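Local coordinates for protein 4-hydroxy-3-methylbut-2-enyl diphosphate reductase, apicoplast (Plasmodium falciparum, PDB 4N7B) that catalyses the reduction of HMBPP to isopentenyl and dimethylallyl diphosphate, the last step of the apicoplast DOXP/MEP isoprenoid pathway, using an iron-sulfur cluster, at residues N424-K429 / K477-S482; N462-L467 / V495-N500; Q470-V475 / P501-T506. All coordinates share one frame; numbering follows the deposited sequence.

Contact 1: residues N424-K429 / K477-S482; sequences NKICTK and KIALTS
Ile426 and Cys427 of helix 414-427 pack on Ala479 of strand 477-482. The two CA atoms of Cys427 and Ala479 lie 5.7 Å apart, a close approach that the single methyl of alanine allows. That methyl points at the helix: Ala479 CB stands 4.3 Å from Cys427 CA, so it meets helix backbone rather than a long side chain. From the helix, Ile426 sends down its shorter branch, CG2, which reaches Ala479 CB at 4.5 Å. With CG1 of Ile426 anti to the backbone N (chi1 -171°), CG2 is the branch turned to the strand. Isoleucine suits this place because its bulk also covers Ile225 of the neighbouring strand 221-226, while Cys427 and Ala479 both touch Thr433 on the other neighbour, 432-436.

Beside this apolar patch, at the exposed Lys429, a polar atom meets an aliphatic chain. The carbonyl oxygen of Lys429 lies alongside the methylenes of Lys477, with Lys429 O 3.7 Å from Lys477 CD. The Lys477 chain is bent at chi2 and again at chi4, which carries its amino group off toward a weak bond with the carbonyl of Asn219. The Lys429 side chain likewise leads away. Lys429 N donates to Ile426 O at 3.0 Å.

The chemistry implies a modest apolar contact, in which small alanine lets the helix backbone come near the strand, and the lysines serve through backbone and methylenes while their charged ends go elsewhere.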
# COMPACT_ATOMS: atom_id res chain seq x y z
N ASN A 424 1.09 4.31 16.70
CA ASN A 424 0.79 5.57 17.38
C ASN A 424 0.58 5.39 18.88
O ASN A 424 0.96 6.26 19.66
CB ASN A 424 -0.44 6.23 16.79
CG ASN A 424 -0.19 6.79 15.41
OD1 ASN A 424 0.95 6.98 15.02
ND2 ASN A 424 -1.26 7.07 14.67
N LYS A 425 -0.03 4.28 19.27
CA LYS A 425 -0.34 4.00 20.69
C LYS A 425 0.90 3.75 21.52
O LYS A 425 0.98 4.18 22.66
CB LYS A 425 -1.23 2.77 20.83
CG LYS A 425 -2.66 3.09 21.17
CD LYS A 425 -3.53 1.86 20.95
CE LYS A 425 -4.88 2.25 20.38
NZ LYS A 425 -5.72 1.04 20.13
N ILE A 426 1.87 3.04 20.93
CA ILE A 426 3.05 2.63 21.66
C ILE A 426 4.27 3.54 21.45
O ILE A 426 5.08 3.67 22.36
CB ILE A 426 3.45 1.15 21.34
CG1 ILE A 426 4.55 0.67 22.27
CG2 ILE A 426 3.95 1.04 19.93
CD1 ILE A 426 4.22 0.78 23.76
N CYS A 427 4.41 4.19 20.29
CA CYS A 427 5.67 4.89 19.99
C CYS A 427 6.05 5.93 21.07
O CYS A 427 7.23 6.16 21.30
CB CYS A 427 5.65 5.54 18.59
SG CYS A 427 4.52 6.92 18.48
N THR A 428 5.08 6.52 21.76
CA THR A 428 5.38 7.57 22.73
C THR A 428 5.94 7.09 24.06
O THR A 428 6.26 7.90 24.91
CB THR A 428 4.17 8.49 22.99
OG1 THR A 428 3.05 7.71 23.44
CG2 THR A 428 3.79 9.21 21.71
N LYS A 429 6.06 5.77 24.24
CA LYS A 429 6.79 5.21 25.37
C LYS A 429 8.25 4.98 24.99
O LYS A 429 9.07 4.60 25.82
CB LYS A 429 6.20 3.86 25.77
CG LYS A 429 5.07 3.95 26.77
CD LYS A 429 3.72 3.69 26.12
CE LYS A 429 2.67 4.65 26.66
NZ LYS A 429 2.49 4.53 28.14
N LYS A 477 14.42 2.17 24.66
CA LYS A 477 13.16 1.61 24.22
C LYS A 477 12.91 1.86 22.74
O LYS A 477 12.93 3.00 22.27
CB LYS A 477 12.00 2.14 25.05
CG LYS A 477 12.26 2.02 26.55
CD LYS A 477 10.99 1.79 27.33
CE LYS A 477 11.16 2.18 28.79
NZ LYS A 477 12.45 1.69 29.37
N ILE A 478 12.66 0.77 22.02
CA ILE A 478 12.42 0.79 20.59
C ILE A 478 11.04 0.23 20.24
O ILE A 478 10.62 -0.84 20.71
CB ILE A 478 13.47 -0.05 19.90
CG1 ILE A 478 14.83 0.56 20.13
CG2 ILE A 478 13.15 -0.20 18.42
CD1 ILE A 478 15.96 -0.34 19.72
N ALA A 479 10.33 0.97 19.40
CA ALA A 479 9.09 0.53 18.82
C ALA A 479 9.44 -0.09 17.47
O ALA A 479 10.03 0.59 16.61
CB ALA A 479 8.18 1.73 18.63
N LEU A 480 9.14 -1.37 17.26
CA LEU A 480 9.50 -2.00 15.99
C LEU A 480 8.26 -2.46 15.23
O LEU A 480 7.46 -3.24 15.77
CB LEU A 480 10.44 -3.18 16.21
CG LEU A 480 10.77 -4.04 14.99
CD1 LEU A 480 11.61 -3.28 13.97
CD2 LEU A 480 11.51 -5.30 15.44
N THR A 481 8.08 -1.95 14.02
CA THR A 481 6.98 -2.39 13.18
C THR A 481 7.42 -2.55 11.73
O THR A 481 8.60 -2.43 11.42
CB THR A 481 5.78 -1.45 13.26
OG1 THR A 481 4.68 -2.05 12.56
CG2 THR A 481 6.08 -0.14 12.64
N SER A 482 6.49 -2.82 10.83
CA SER A 482 6.86 -3.04 9.45
C SER A 482 5.68 -2.72 8.55
O SER A 482 4.53 -2.81 8.97
CB SER A 482 7.31 -4.49 9.23
OG SER A 482 6.26 -5.38 9.57

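Contact 2: residues N462-L467 / V495-N500; sequences NTVHDL and VNLLTN
Val464 and Leu497 are the residues of closest backbone approach, their CA atoms 7.9 Å apart, so the short 3-10 turn 464-466 stands off from helix 488-499 and side chains must fill the interval. Leu497 does most of this work through one methyl. Its CD2 meets Leu467 CD2 at 3.6 Å, end to end, the two side chains running obliquely to each other. The same methyl touches Val464 CG1 at 4.2 Å, where the side chains slide past one another in opposite directions. With CG anti to the backbone N (chi1 177°), the Leu497 side chain is directed so that its CD2 meets both partners. Leucine suits the gap by its length, and the shorter valine suits the flank, where it also lies against Lys493 and Phe494 of the helix.

The hydrogen bonds do not join the two segments. Thr463 OG1 bonds to Glu490, earlier in the helix. Thr499 OG1 donates to Val495 O at 2.8 Å from above the carbonyl plane, and Thr499 N reaches the same oxygen from the opposite face. Asn500 ND2 gives a nearly straight bond to Asn496 O (172°), using a lone pair in the carbonyl plane, so Val495 O and Asn496 O both have side-chain donors.

A loop following strand 458-461 is thus packed on helix 488-499, which covers one face of the five-stranded parallel sheet in one of the three alpha/beta domains of the IspH fold.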
# COMPACT_ATOMS: atom_id res chain seq x y z
N ASN A 462 15.23 -1.06 5.10
CA ASN A 462 14.80 -2.14 4.24
C ASN A 462 15.18 -3.48 4.88
O ASN A 462 14.40 -4.44 4.84
CB ASN A 462 15.45 -1.98 2.86
CG ASN A 462 14.78 -2.83 1.79
OD1 ASN A 462 13.55 -2.86 1.66
ND2 ASN A 462 15.59 -3.51 0.99
N THR A 463 16.35 -3.51 5.50
CA THR A 463 16.92 -4.73 6.05
C THR A 463 17.89 -4.37 7.20
O THR A 463 18.35 -3.23 7.26
CB THR A 463 17.68 -5.50 4.94
OG1 THR A 463 18.12 -6.75 5.45
CG2 THR A 463 18.89 -4.74 4.49
N VAL A 464 18.21 -5.32 8.09
CA VAL A 464 19.13 -5.02 9.20
C VAL A 464 20.48 -4.53 8.75
O VAL A 464 21.13 -3.78 9.46
CB VAL A 464 19.47 -6.21 10.12
CG1 VAL A 464 18.41 -6.38 11.15
CG2 VAL A 464 19.71 -7.47 9.30
N HIS A 465 20.92 -5.00 7.59
CA HIS A 465 22.21 -4.57 7.07
C HIS A 465 22.23 -3.05 6.93
O HIS A 465 23.29 -2.43 7.10
CB HIS A 465 22.53 -5.25 5.73
CG HIS A 465 23.83 -4.81 5.13
ND1 HIS A 465 25.05 -5.35 5.52
CD2 HIS A 465 24.11 -3.89 4.18
CE1 HIS A 465 26.02 -4.78 4.82
NE2 HIS A 465 25.48 -3.89 4.00
N ASP A 466 21.08 -2.43 6.65
CA ASP A 466 21.01 -0.97 6.45
C ASP A 466 21.01 -0.20 7.77
O ASP A 466 21.09 1.01 7.77
CB ASP A 466 19.76 -0.55 5.67
CG ASP A 466 19.68 -1.17 4.28
OD1 ASP A 466 20.68 -1.14 3.53
OD2 ASP A 466 18.60 -1.68 3.93
N LEU A 467 20.89 -0.90 8.90
CA LEU A 467 20.86 -0.23 10.19
C LEU A 467 22.25 0.27 10.54
O LEU A 467 23.22 -0.49 10.56
CB LEU A 467 20.36 -1.17 11.28
CG LEU A 467 20.51 -0.73 12.74
CD1 LEU A 467 19.65 0.50 13.06
CD2 LEU A 467 20.15 -1.90 13.68
N VAL A 495 14.57 -8.39 15.15
CA VAL A 495 14.32 -8.91 16.49
C VAL A 495 15.54 -9.69 16.95
O VAL A 495 16.00 -9.53 18.07
CB VAL A 495 13.09 -9.81 16.51
CG1 VAL A 495 13.00 -10.56 17.83
CG2 VAL A 495 11.85 -8.98 16.23
N ASN A 496 16.09 -10.51 16.06
CA ASN A 496 17.23 -11.33 16.42
C ASN A 496 18.46 -10.49 16.78
O ASN A 496 19.13 -10.73 17.78
CB ASN A 496 17.54 -12.31 15.29
CG ASN A 496 18.88 -13.00 15.47
OD1 ASN A 496 18.99 -13.99 16.20
ND2 ASN A 496 19.91 -12.46 14.84
N LEU A 497 18.77 -9.48 15.97
CA LEU A 497 19.90 -8.62 16.24
C LEU A 497 19.72 -7.88 17.57
O LEU A 497 20.61 -7.86 18.39
CB LEU A 497 20.04 -7.61 15.11
CG LEU A 497 21.15 -6.56 15.27
CD1 LEU A 497 22.50 -7.19 15.08
CD2 LEU A 497 20.93 -5.39 14.31
N LEU A 498 18.55 -7.27 17.77
CA LEU A 498 18.35 -6.36 18.91
C LEU A 498 18.16 -7.02 20.27
O LEU A 498 18.50 -6.42 21.29
CB LEU A 498 17.17 -5.42 18.63
CG LEU A 498 17.42 -4.43 17.48
CD1 LEU A 498 16.16 -3.66 17.15
CD2 LEU A 498 18.55 -3.46 17.79
N THR A 499 17.59 -8.24 20.31
CA THR A 499 17.29 -8.92 21.58
C THR A 499 18.43 -9.80 22.07
O THR A 499 18.41 -10.30 23.19
CB THR A 499 16.03 -9.80 21.46
OG1 THR A 499 16.28 -10.87 20.55
CG2 THR A 499 14.86 -8.99 20.93
N ASN A 500 19.43 -9.99 21.22
CA ASN A 500 20.65 -10.71 21.60
C ASN A 500 21.86 -9.79 21.82
O ASN A 500 21.82 -8.62 21.49
CB ASN A 500 20.98 -11.73 20.53
CG ASN A 500 20.04 -12.89 20.56
OD1 ASN A 500 20.13 -13.75 21.44
ND2 ASN A 500 19.09 -12.92 19.63

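Contact 3: residues Q470-V475 / P501-T506; sequences QILKNV and PPFNYT
Leu472 meets both aromatic rings of segment 501-506, and its atoms divide the work. CB lies 3.7 Å from Tyr505 OH. The chain then turns with CG anti to the carbonyl carbon (chi1 -60°), and the two methyls part. CD1 sits over a face of the Phe503 ring, 4.0 Å from the centroid and 24° off the normal, a CH-pi contact; Pro502 CG covers the opposite face, so the ring is held between two aliphatic groups. CD2 reaches back to Tyr505 OH at 4.0 Å.

Tyr505 comes end-on to the turn and donates its hydroxyl proton to Val475 O. The modelled length from Tyr505 OH to Val475 O, 2.5 Å, is very short, and its exact value is doubtful. The acceptor lies at the ring edge, near its plane. Val475 closes a type II turn begun at Leu472, and Asn474 takes the positive phi (73°) that such a turn needs and asparagine tolerates well. Lys220 makes a cation-pi contact with the Tyr505 ring.

Tyrosine thus suits a buried place where an apolar ring also carries a hydroxyl that can donate a hydrogen bond to the carbonyl of Val475.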
# COMPACT_ATOMS: atom_id res chain seq x y z
N GLN A 470 25.06 2.62 15.30
CA GLN A 470 25.47 3.72 16.18
C GLN A 470 24.27 4.46 16.71
O GLN A 470 24.35 5.08 17.75
CB GLN A 470 26.38 4.71 15.44
CG GLN A 470 27.84 4.27 15.35
CD GLN A 470 28.44 3.92 16.72
OE1 GLN A 470 28.58 4.79 17.59
NE2 GLN A 470 28.79 2.65 16.91
N ILE A 471 23.15 4.42 15.99
CA ILE A 471 22.00 5.20 16.40
C ILE A 471 21.27 4.55 17.57
O ILE A 471 20.26 5.08 18.02
CB ILE A 471 20.98 5.41 15.27
CG1 ILE A 471 20.13 4.16 15.08
CG2 ILE A 471 21.68 5.83 13.98
CD1 ILE A 471 19.09 4.29 14.01
N LEU A 472 21.76 3.39 18.02
CA LEU A 472 21.14 2.69 19.15
C LEU A 472 21.82 3.08 20.45
O LEU A 472 21.38 2.71 21.54
CB LEU A 472 21.27 1.19 18.97
CG LEU A 472 20.63 0.56 17.73
CD1 LEU A 472 21.13 -0.89 17.58
CD2 LEU A 472 19.13 0.61 17.85
N LYS A 473 22.91 3.83 20.35
CA LYS A 473 23.58 4.31 21.55
C LYS A 473 22.61 5.26 22.25
O LYS A 473 22.02 6.14 21.61
CB LYS A 473 24.90 5.02 21.21
CG LYS A 473 26.03 4.67 22.16
CD LYS A 473 26.80 5.91 22.63
CE LYS A 473 28.14 6.07 21.93
NZ LYS A 473 28.91 7.22 22.47
N ASN A 474 22.40 5.04 23.55
CA ASN A 474 21.47 5.88 24.32
C ASN A 474 19.98 5.65 24.03
O ASN A 474 19.13 6.37 24.56
CB ASN A 474 21.78 7.38 24.14
CG ASN A 474 23.26 7.71 24.32
OD1 ASN A 474 23.81 8.56 23.61
ND2 ASN A 474 23.91 7.05 25.30
N VAL A 475 19.63 4.67 23.20
CA VAL A 475 18.21 4.33 23.13
C VAL A 475 17.92 3.03 23.86
O VAL A 475 18.52 1.98 23.60
CB VAL A 475 17.61 4.38 21.69
CG1 VAL A 475 18.58 5.06 20.71
CG2 VAL A 475 17.18 3.03 21.23
N PRO A 501 22.94 -10.34 22.40
CA PRO A 501 24.16 -9.56 22.60
C PRO A 501 24.66 -9.05 21.26
O PRO A 501 24.47 -9.75 20.26
CB PRO A 501 25.15 -10.58 23.18
CG PRO A 501 24.30 -11.71 23.72
CD PRO A 501 23.09 -11.74 22.84
N PRO A 502 25.29 -7.88 21.23
CA PRO A 502 25.59 -7.03 22.38
C PRO A 502 24.50 -6.02 22.78
O PRO A 502 24.77 -5.17 23.61
CB PRO A 502 26.81 -6.25 21.90
CG PRO A 502 26.53 -6.05 20.43
CD PRO A 502 25.85 -7.33 19.98
N PHE A 503 23.31 -6.11 22.21
CA PHE A 503 22.30 -5.07 22.43
C PHE A 503 21.35 -5.39 23.57
O PHE A 503 21.07 -4.55 24.41
CB PHE A 503 21.55 -4.81 21.13
CG PHE A 503 22.46 -4.34 20.02
CD1 PHE A 503 23.08 -3.10 20.11
CD2 PHE A 503 22.73 -5.14 18.93
CE1 PHE A 503 23.94 -2.67 19.12
CE2 PHE A 503 23.59 -4.71 17.93
CZ PHE A 503 24.19 -3.48 18.03
N ASN A 504 20.87 -6.63 23.60
CA ASN A 504 20.10 -7.14 24.72
C ASN A 504 18.87 -6.31 25.09
O ASN A 504 18.57 -6.14 26.26
CB ASN A 504 20.99 -7.29 25.95
CG ASN A 504 22.07 -8.32 25.74
OD1 ASN A 504 21.81 -9.43 25.28
ND2 ASN A 504 23.30 -7.95 26.09
N TYR A 505 18.14 -5.82 24.08
CA TYR A 505 16.83 -5.25 24.34
C TYR A 505 15.91 -6.40 24.76
O TYR A 505 15.88 -7.44 24.12
CB TYR A 505 16.27 -4.56 23.09
CG TYR A 505 17.00 -3.25 22.73
CD1 TYR A 505 18.11 -3.24 21.89
CD2 TYR A 505 16.58 -2.04 23.25
CE1 TYR A 505 18.79 -2.06 21.58
CE2 TYR A 505 17.25 -0.85 22.95
CZ TYR A 505 18.35 -0.86 22.11
OH TYR A 505 19.01 0.32 21.81
N THR A 506 15.15 -6.20 25.84
CA THR A 506 14.21 -7.24 26.28
C THR A 506 12.99 -7.22 25.38
O THR A 506 12.38 -6.17 25.15
CB THR A 506 13.76 -7.05 27.74
OG1 THR A 506 14.88 -7.21 28.61
CG2 THR A 506 12.69 -8.09 28.11

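All three contacts belong to one alpha/beta domain, away from the annotated sites. Contacts 1 and 2 involve opposite faces of strand 477-482: Ala479 faces the helix of contact 1, while Leu480 and Ile478, on the other face, touch Val495 and Leu498 of contact 2's helix. Ile478 also packs on Leu472 and Tyr505 of contact 3. Contacts 2 and 3 each take one segment from the loop between strands 458-461 and 477-482; the other is helix 488-499 in contact 2 and the loop after it in contact 3. Contacts 1 and 3 are mostly buried, contact 2 partly. Contacts 1 and 2 are mainly aliphatic; contact 3 adds aromatic rings and a hydrogen bond where two loops meet.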